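Local atomic coordinates of Rv1990c (MbcA) (Mycobacterium tuberculosis, PDB entry 6FKG), a protein that acts as the antitoxin of a type II toxin-antitoxin pair, neutralising the toxin MbcT by blocking access to its active site. Residues 10-13 against 14-18; 24-27 against 28-32; 48-52 against 53-57. One frame throughout, in Å; residues are numbered along the deposited sequence.

All three contacts are local, yet their chemistry changes with position along a helix. Contact 1 lies within helix 7-19, where regular backbone bonds dominate and side chains add a water bridge. Contact 2 closes helix 23-30 with a wider turn, and contact 3 opens helix 52-65 with an asparagine cap. Each is partly buried, its apolar side turned to the core: I16 packs on V26, and V12 and V30 reach the backbone around L55. Contacts 1 and 3 also face MbcT chains; no other chain touches contact 2. Contacts 2 and 3 lie nearest, centres about 9 Å apart, joined by a short D31-R49 salt bridge whose arginine is poorly ordered and a probable V30-N51 backbone bond.

Contact 1 (10-13 against 14-18); sequences STVS and GAIER
One water holds S13 and E17 together, one turn apart on helix 7-19. It lies 2.6 Å from S13 OG and donates to E17 OE2 at 2.8 Å. The hydroxyl stands anti to the backbone N of S13 (chi1 -178°), while the glutamate chain bends at chi2 (-49°) and brings its carboxylate back along the helix to meet the water. The direct link between the same two residues is in the backbone: E17 N donates to S13 O over 2.9 Å, nearly along the C=O axis. E17 CG rests against that same oxygen at 3.4 Å, so the carbonyl carries an N-H and an aliphatic carbon together.

On the buried side the side chains do less to each other. I16 lays its CG1 against V12 O at 3.4 Å, the same oxygen that accepts from I16 N, but the two apolar side chains barely meet, their CG1 atoms 4.5 Å apart. They are directed instead to other helices, V12 to W40 and I16 to L58. T11 and V12 also pack on F137 of a neighbouring MbcT chain.

With no CB on G14, R18 can approach the backbone closely. The arginine folds back until one guanidinium face lies over the G14 carbonyl, with G14 O 3.3 Å above the plane, and its NH1 comes 3.8 Å from G14 CA. Its NH2 forms a salt bridge with D63 on helix 52-65, which probably helps to hold that face over G14 O.

The helix is thus held by main-chain bonds common to any helical turn, while the individual character comes from its polar, partly exposed side. The water would let the hydroxyl and carboxylate share a link without direct contact, and the positive charge over G14 O probably adds a favourable electrostatic term.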
loop_
_atom_site.group_PDB
_atom_site.type_symbol
_atom_site.label_atom_id
_atom_site.label_comp_id
_atom_site.label_asym_id
_atom_site.label_seq_id
_atom_site.Cartn_x
_atom_site.Cartn_y
_atom_site.Cartn_z
ATOM N N SER C 10 4.423 37.286 -7.891
ATOM C CA SER C 10 4.450 38.091 -9.106
ATOM C C SER C 10 4.853 37.243 -10.322
ATOM O O SER C 10 4.281 37.357 -11.411
ATOM C CB SER C 10 5.411 39.269 -8.922
ATOM O OG SER C 10 5.496 40.045 -10.098
ATOM N N THR C 11 5.827 36.366 -10.124
ATOM C CA THR C 11 6.331 35.549 -11.214
ATOM C C THR C 11 5.304 34.504 -11.643
ATOM O O THR C 11 5.058 34.317 -12.836
ATOM C CB THR C 11 7.637 34.854 -10.817
ATOM O OG1 THR C 11 8.555 35.844 -10.335
ATOM C CG2 THR C 11 8.236 34.132 -12.022
ATOM N N VAL C 12 4.696 33.842 -10.662
ATOM C CA VAL C 12 3.648 32.860 -10.932
ATOM C C VAL C 12 2.443 33.528 -11.596
ATOM O O VAL C 12 1.888 33.013 -12.572
ATOM C CB VAL C 12 3.191 32.151 -9.639
ATOM C CG1 VAL C 12 1.935 31.301 -9.892
ATOM C CG2 VAL C 12 4.317 31.307 -9.080
ATOM N N SER C 13 2.046 34.680 -11.064
ATOM C CA SER C 13 0.921 35.419 -11.627
ATOM C C SER C 13 1.156 35.771 -13.102
ATOM O O SER C 13 0.247 35.660 -13.937
ATOM C CB SER C 13 0.669 36.682 -10.809
ATOM O OG SER C 13 -0.448 37.378 -11.306
ATOM N N GLY C 14 2.373 36.202 -13.419
ATOM C CA GLY C 14 2.722 36.570 -14.783
ATOM C C GLY C 14 2.539 35.411 -15.742
ATOM O O GLY C 14 1.992 35.581 -16.839
ATOM N N ALA C 15 2.988 34.227 -15.329
ATOM C CA ALA C 15 2.822 33.022 -16.136
ATOM C C ALA C 15 1.331 32.722 -16.384
ATOM O O ALA C 15 0.935 32.422 -17.507
ATOM C CB ALA C 15 3.510 31.828 -15.465
ATOM N N ILE C 16 0.516 32.828 -15.338
ATOM C CA ILE C 16 -0.937 32.614 -15.450
ATOM C C ILE C 16 -1.616 33.587 -16.409
ATOM O O ILE C 16 -2.429 33.194 -17.248
ATOM C CB ILE C 16 -1.636 32.744 -14.074
ATOM C CG1 ILE C 16 -1.157 31.647 -13.127
ATOM C CG2 ILE C 16 -3.168 32.705 -14.224
ATOM C CD1 ILE C 16 -1.158 30.274 -13.740
ATOM N N GLU C 17 -1.295 34.865 -16.265
ATOM C CA GLU C 17 -1.958 35.890 -17.047
ATOM C C GLU C 17 -1.575 35.787 -18.518
ATOM O O GLU C 17 -2.399 36.056 -19.399
ATOM C CB GLU C 17 -1.634 37.279 -16.493
ATOM C CG GLU C 17 -2.271 37.549 -15.134
ATOM C CD GLU C 17 -3.762 37.207 -15.095
ATOM O OE1 GLU C 17 -4.502 37.615 -16.020
ATOM O OE2 GLU C 17 -4.189 36.524 -14.136
ATOM N N ARG C 18 -0.333 35.389 -18.786
ATOM C CA ARG C 18 0.118 35.257 -20.170
ATOM C C ARG C 18 -0.663 34.154 -20.890
ATOM O O ARG C 18 -0.878 34.222 -22.095
ATOM C CB ARG C 18 1.625 34.986 -20.231
ATOM C CG ARG C 18 2.469 36.236 -19.996
ATOM C CD ARG C 18 3.944 36.004 -20.285
ATOM N NE ARG C 18 4.557 35.070 -19.343
ATOM C CZ ARG C 18 5.069 35.421 -18.167
ATOM N NH1 ARG C 18 5.040 36.692 -17.778
ATOM N NH2 ARG C 18 5.613 34.502 -17.378
HETATM O O HOH W 1 -2.761 36.259 -11.784
#

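Contact 2 (24-27 against 28-32); sequences EEVG and DIVDA
The carboxylate of D28 is turned face-on to the E24 carbonyl oxygen, which stands almost directly over D28 CG at 3.3 Å. D28 CG lies beside its own backbone N (chi1 -71°), which places the group back over the preceding turn. Both oxygens are acceptors, so no hydrogen bond joins E24 O to the acid; that carbonyl takes D28 N instead, over 3.0 Å. The carboxylate of E25, the residue after E24, accepts from T22 N.

Beneath the solvent-facing side, V26 O is the crowded atom. V30 N reaches it at 2.9 Å, I29 N adds a weak bond, and V30 CG2 presses on it from 3.3 Å. That methyl sits between the backbone N and the carbonyl carbon of V30. The other branch, V30 CG1, meets V26 CG1 at 4.1 Å, and both valines bear on V37 and L55 in the core. I29 lies elsewhere, its side chain meeting A91 and V94 of helix 90-95.

The chain then takes a left-handed backbone step at D31 (phi 58°), and A32 N closes on G27 O over 3.0 Å in an i to i+5 bond, one residue longer than the alpha-helical pattern. This return brings A32 O within 3.2 Å of G27 CA, an approach made possible by the lack of a side chain on G27.

Regular helical bonding therefore gives way to a wider closing turn, in which A32 N takes G27 O and V30 N adds a weak bond. The D28 carboxylate beside a carbonyl is probably a slightly unfavourable electrostatic neighbour, tolerable on the solvent-facing side.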
loop_
_atom_site.group_PDB
_atom_site.type_symbol
_atom_site.label_atom_id
_atom_site.label_comp_id
_atom_site.label_asym_id
_atom_site.label_seq_id
_atom_site.Cartn_x
_atom_site.Cartn_y
_atom_site.Cartn_z
ATOM N N GLU C 24 -11.038 31.007 -11.730
ATOM C CA GLU C 24 -11.836 29.805 -11.526
ATOM C C GLU C 24 -11.125 28.595 -12.104
ATOM O O GLU C 24 -11.112 27.528 -11.482
ATOM C CB GLU C 24 -13.226 29.930 -12.146
ATOM C CG GLU C 24 -14.123 30.935 -11.443
ATOM C CD GLU C 24 -13.672 32.355 -11.714
ATOM O OE1 GLU C 24 -13.099 32.573 -12.801
ATOM O OE2 GLU C 24 -13.842 33.231 -10.842
ATOM N N GLU C 25 -10.534 28.751 -13.288
ATOM C CA GLU C 25 -9.774 27.656 -13.896
ATOM C C GLU C 25 -8.572 27.308 -13.045
ATOM O O GLU C 25 -8.298 26.139 -12.800
ATOM C CB GLU C 25 -9.309 28.010 -15.308
ATOM C CG GLU C 25 -10.416 27.897 -16.346
ATOM C CD GLU C 25 -10.106 28.688 -17.609
ATOM O OE1 GLU C 25 -9.181 29.531 -17.577
ATOM O OE2 GLU C 25 -10.790 28.463 -18.628
ATOM N N VAL C 26 -7.851 28.328 -12.601
ATOM C CA VAL C 26 -6.685 28.085 -11.758
ATOM C C VAL C 26 -7.107 27.427 -10.457
ATOM O O VAL C 26 -6.496 26.459 -10.031
ATOM C CB VAL C 26 -5.909 29.368 -11.447
ATOM C CG1 VAL C 26 -4.700 29.035 -10.573
ATOM C CG2 VAL C 26 -5.446 30.030 -12.748
ATOM N N GLY C 27 -8.145 27.967 -9.827
ATOM C CA GLY C 27 -8.679 27.391 -8.608
ATOM C C GLY C 27 -8.974 25.905 -8.717
ATOM O O GLY C 27 -8.664 25.134 -7.815
ATOM N N ASP C 28 -9.569 25.495 -9.833
ATOM C CA ASP C 28 -9.862 24.085 -10.049
ATOM C C ASP C 28 -8.604 23.241 -10.180
ATOM O O ASP C 28 -8.602 22.081 -9.793
ATOM C CB ASP C 28 -10.744 23.908 -11.290
ATOM C CG ASP C 28 -12.165 24.415 -11.066
ATOM O OD1 ASP C 28 -12.597 24.475 -9.891
ATOM O OD2 ASP C 28 -12.848 24.755 -12.058
ATOM N N ILE C 29 -7.528 23.824 -10.710
ATOM C CA ILE C 29 -6.284 23.079 -10.887
ATOM C C ILE C 29 -5.508 22.977 -9.563
ATOM O O ILE C 29 -4.861 21.964 -9.294
ATOM C CB ILE C 29 -5.389 23.729 -11.976
ATOM C CG1 ILE C 29 -6.047 23.605 -13.355
ATOM C CG2 ILE C 29 -3.975 23.120 -11.982
ATOM C CD1 ILE C 29 -5.459 24.552 -14.402
ATOM N N VAL C 30 -5.588 24.009 -8.727
ATOM C CA VAL C 30 -4.743 24.059 -7.529
ATOM C C VAL C 30 -5.533 23.857 -6.250
ATOM O O VAL C 30 -5.013 24.081 -5.154
ATOM C CB VAL C 30 -3.970 25.398 -7.427
ATOM C CG1 VAL C 30 -3.202 25.645 -8.719
ATOM C CG2 VAL C 30 -4.915 26.565 -7.131
ATOM N N ASP C 31 -6.787 23.434 -6.397
ATOM C CA ASP C 31 -7.646 23.144 -5.246
ATOM C C ASP C 31 -7.808 24.351 -4.320
ATOM O O ASP C 31 -7.597 24.255 -3.108
ATOM C CB ASP C 31 -7.086 21.946 -4.471
ATOM C CG ASP C 31 -8.063 21.397 -3.451
ATOM O OD1 ASP C 31 -9.270 21.683 -3.574
ATOM O OD2 ASP C 31 -7.618 20.686 -2.525
ATOM N N ALA C 32 -8.197 25.490 -4.890
ATOM C CA ALA C 32 -8.432 26.696 -4.095
ATOM C C ALA C 32 -9.650 27.426 -4.621
ATOM O O ALA C 32 -10.058 27.202 -5.747
ATOM C CB ALA C 32 -7.217 27.616 -4.130
#

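Contact 3 (48-52 against 53-57); sequences QRLNK and QRLIE
N51 and R54 form the tight part of this contact, where an N-cap meets the first turn of helix 52-65. N51 CG stands anti to its own N (chi1 -167°), which lets OD1 accept from R54 N over 3.2 Å. The donor lies well above the amide carbonyl plane, so the bond is made away from the lone pairs. N51 O takes L55 N in its carbonyl plane at 3.2 Å, and a weak bond from R54 N. The side chains also press together, the amide CG resting on R54 CG at 3.5 Å. Further out, N51 ND2 lies over one face of the guanidinium, with the two flat groups 26° apart. Beneath the cap, L50 CD2 meets L55 CD1 at 3.8 Å, the leucines crossing at about a right angle.

The outer side is looser at K52, which runs out extended, its CE brushing I56 CD1 at 3.9 Å before NZ bonds to L5 O of a neighbouring MbcT chain. Around E57 a tight polar group forms: exposed Q53 reaches forward along the helix, giving E57 OE2 an N-H from Q53 NE2 at 2.6 Å. R54 NH1 forms a salt bridge to E57 OE1 at 3.0 Å, so both oxygens of a buried carboxylate are occupied, which probably favours its ionised form.

In the all-helical fold, the cap is where the loop after helix 34-41 becomes helix 52-65. L50 and L55 both lean on W40 of helix 34-41, and L55 also reaches V26 on helix 23-30. R54 NE bonds to R95 O, tying this turn to the end of helix 90-95.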
loop_
_atom_site.group_PDB
_atom_site.type_symbol
_atom_site.label_atom_id
_atom_site.label_comp_id
_atom_site.label_asym_id
_atom_site.label_seq_id
_atom_site.Cartn_x
_atom_site.Cartn_y
_atom_site.Cartn_z
ATOM N N GLN C 48 -6.775 30.396 3.764
ATOM C CA GLN C 48 -7.587 29.291 3.250
ATOM C C GLN C 48 -6.731 28.257 2.536
ATOM O O GLN C 48 -5.557 28.512 2.241
ATOM C CB GLN C 48 -8.673 29.809 2.294
ATOM C CG GLN C 48 -9.680 30.755 2.939
ATOM C CD GLN C 48 -9.223 32.204 2.922
ATOM O OE1 GLN C 48 -8.113 32.512 2.484
ATOM N NE2 GLN C 48 -10.082 33.104 3.399
ATOM N N ARG C 49 -7.335 27.100 2.260
ATOM C CA ARG C 49 -6.687 26.018 1.517
ATOM C C ARG C 49 -6.200 26.451 0.140
ATOM O O ARG C 49 -6.961 26.996 -0.663
ATOM C CB ARG C 49 -7.643 24.831 1.360
ATOM C CG ARG C 49 -9.046 25.223 0.905
ATOM C CD ARG C 49 -9.927 24.011 0.629
ATOM N NE ARG C 49 -9.923 23.626 -0.783
ATOM C CZ ARG C 49 -10.675 24.193 -1.726
ATOM N NH1 ARG C 49 -11.507 25.180 -1.421
ATOM N NH2 ARG C 49 -10.601 23.767 -2.981
ATOM N N LEU C 50 -4.926 26.195 -0.137
ATOM C CA LEU C 50 -4.365 26.471 -1.457
ATOM C C LEU C 50 -3.103 25.651 -1.665
ATOM O O LEU C 50 -2.178 25.710 -0.854
ATOM C CB LEU C 50 -4.057 27.957 -1.626
ATOM C CG LEU C 50 -3.468 28.320 -2.992
ATOM C CD1 LEU C 50 -4.109 29.584 -3.543
ATOM C CD2 LEU C 50 -1.956 28.488 -2.898
ATOM N N ASN C 51 -3.063 24.895 -2.753
ATOM C CA ASN C 51 -1.909 24.045 -3.008
ATOM C C ASN C 51 -0.845 24.828 -3.771
ATOM O O ASN C 51 -0.896 24.939 -4.992
ATOM C CB ASN C 51 -2.319 22.780 -3.774
ATOM C CG ASN C 51 -1.220 21.728 -3.776
ATOM O OD1 ASN C 51 -0.038 22.061 -3.764
ATOM N ND2 ASN C 51 -1.605 20.460 -3.771
ATOM N N LYS C 52 0.116 25.372 -3.033
ATOM C CA LYS C 52 1.174 26.176 -3.635
ATOM C C LYS C 52 2.034 25.372 -4.616
ATOM O O LYS C 52 2.463 25.889 -5.643
ATOM C CB LYS C 52 2.057 26.776 -2.545
ATOM C CG LYS C 52 3.315 27.451 -3.065
ATOM C CD LYS C 52 4.113 28.050 -1.913
ATOM C CE LYS C 52 5.527 28.409 -2.344
ATOM N NZ LYS C 52 6.297 28.926 -1.192
ATOM N N GLN C 53 2.297 24.117 -4.285
ATOM C CA GLN C 53 3.054 23.251 -5.179
ATOM C C GLN C 53 2.379 23.163 -6.551
ATOM O O GLN C 53 3.045 23.236 -7.584
ATOM C CB GLN C 53 3.205 21.852 -4.572
ATOM C CG GLN C 53 4.043 20.903 -5.429
ATOM C CD GLN C 53 3.876 19.432 -5.038
ATOM O OE1 GLN C 53 3.758 19.098 -3.858
ATOM N NE2 GLN C 53 3.861 18.550 -6.039
ATOM N N ARG C 54 1.055 23.035 -6.564
ATOM C CA ARG C 54 0.334 22.948 -7.835
ATOM C C ARG C 54 0.361 24.270 -8.605
ATOM O O ARG C 54 0.434 24.261 -9.831
ATOM C CB ARG C 54 -1.118 22.519 -7.612
ATOM C CG ARG C 54 -1.281 21.078 -7.183
ATOM C CD ARG C 54 -0.994 20.100 -8.320
ATOM N NE ARG C 54 -1.223 18.745 -7.835
ATOM C CZ ARG C 54 -0.291 17.982 -7.272
ATOM N NH1 ARG C 54 0.962 18.421 -7.159
ATOM N NH2 ARG C 54 -0.613 16.774 -6.831
ATOM N N LEU C 55 0.293 25.399 -7.901
ATOM C CA LEU C 55 0.392 26.703 -8.556
ATOM C C LEU C 55 1.729 26.843 -9.278
ATOM O O LEU C 55 1.802 27.334 -10.411
ATOM C CB LEU C 55 0.236 27.845 -7.547
ATOM C CG LEU C 55 -1.105 28.537 -7.327
ATOM C CD1 LEU C 55 -0.909 29.639 -6.313
ATOM C CD2 LEU C 55 -1.667 29.094 -8.626
ATOM N N ILE C 56 2.798 26.401 -8.625
ATOM C CA ILE C 56 4.112 26.497 -9.233
ATOM C C ILE C 56 4.210 25.565 -10.430
ATOM O O ILE C 56 4.751 25.936 -11.481
ATOM C CB ILE C 56 5.217 26.175 -8.220
ATOM C CG1 ILE C 56 5.221 27.250 -7.136
ATOM C CG2 ILE C 56 6.566 26.077 -8.917
ATOM C CD1 ILE C 56 5.980 26.852 -5.881
ATOM N N GLU C 57 3.665 24.360 -10.291
ATOM C CA GLU C 57 3.698 23.409 -11.393
ATOM C C GLU C 57 2.908 23.943 -12.596
ATOM O O GLU C 57 3.320 23.798 -13.746
ATOM C CB GLU C 57 3.165 22.060 -10.931
ATOM C CG GLU C 57 4.134 21.393 -9.940
ATOM C CD GLU C 57 3.502 20.271 -9.145
ATOM O OE1 GLU C 57 2.296 20.014 -9.314
ATOM O OE2 GLU C 57 4.215 19.636 -8.340
#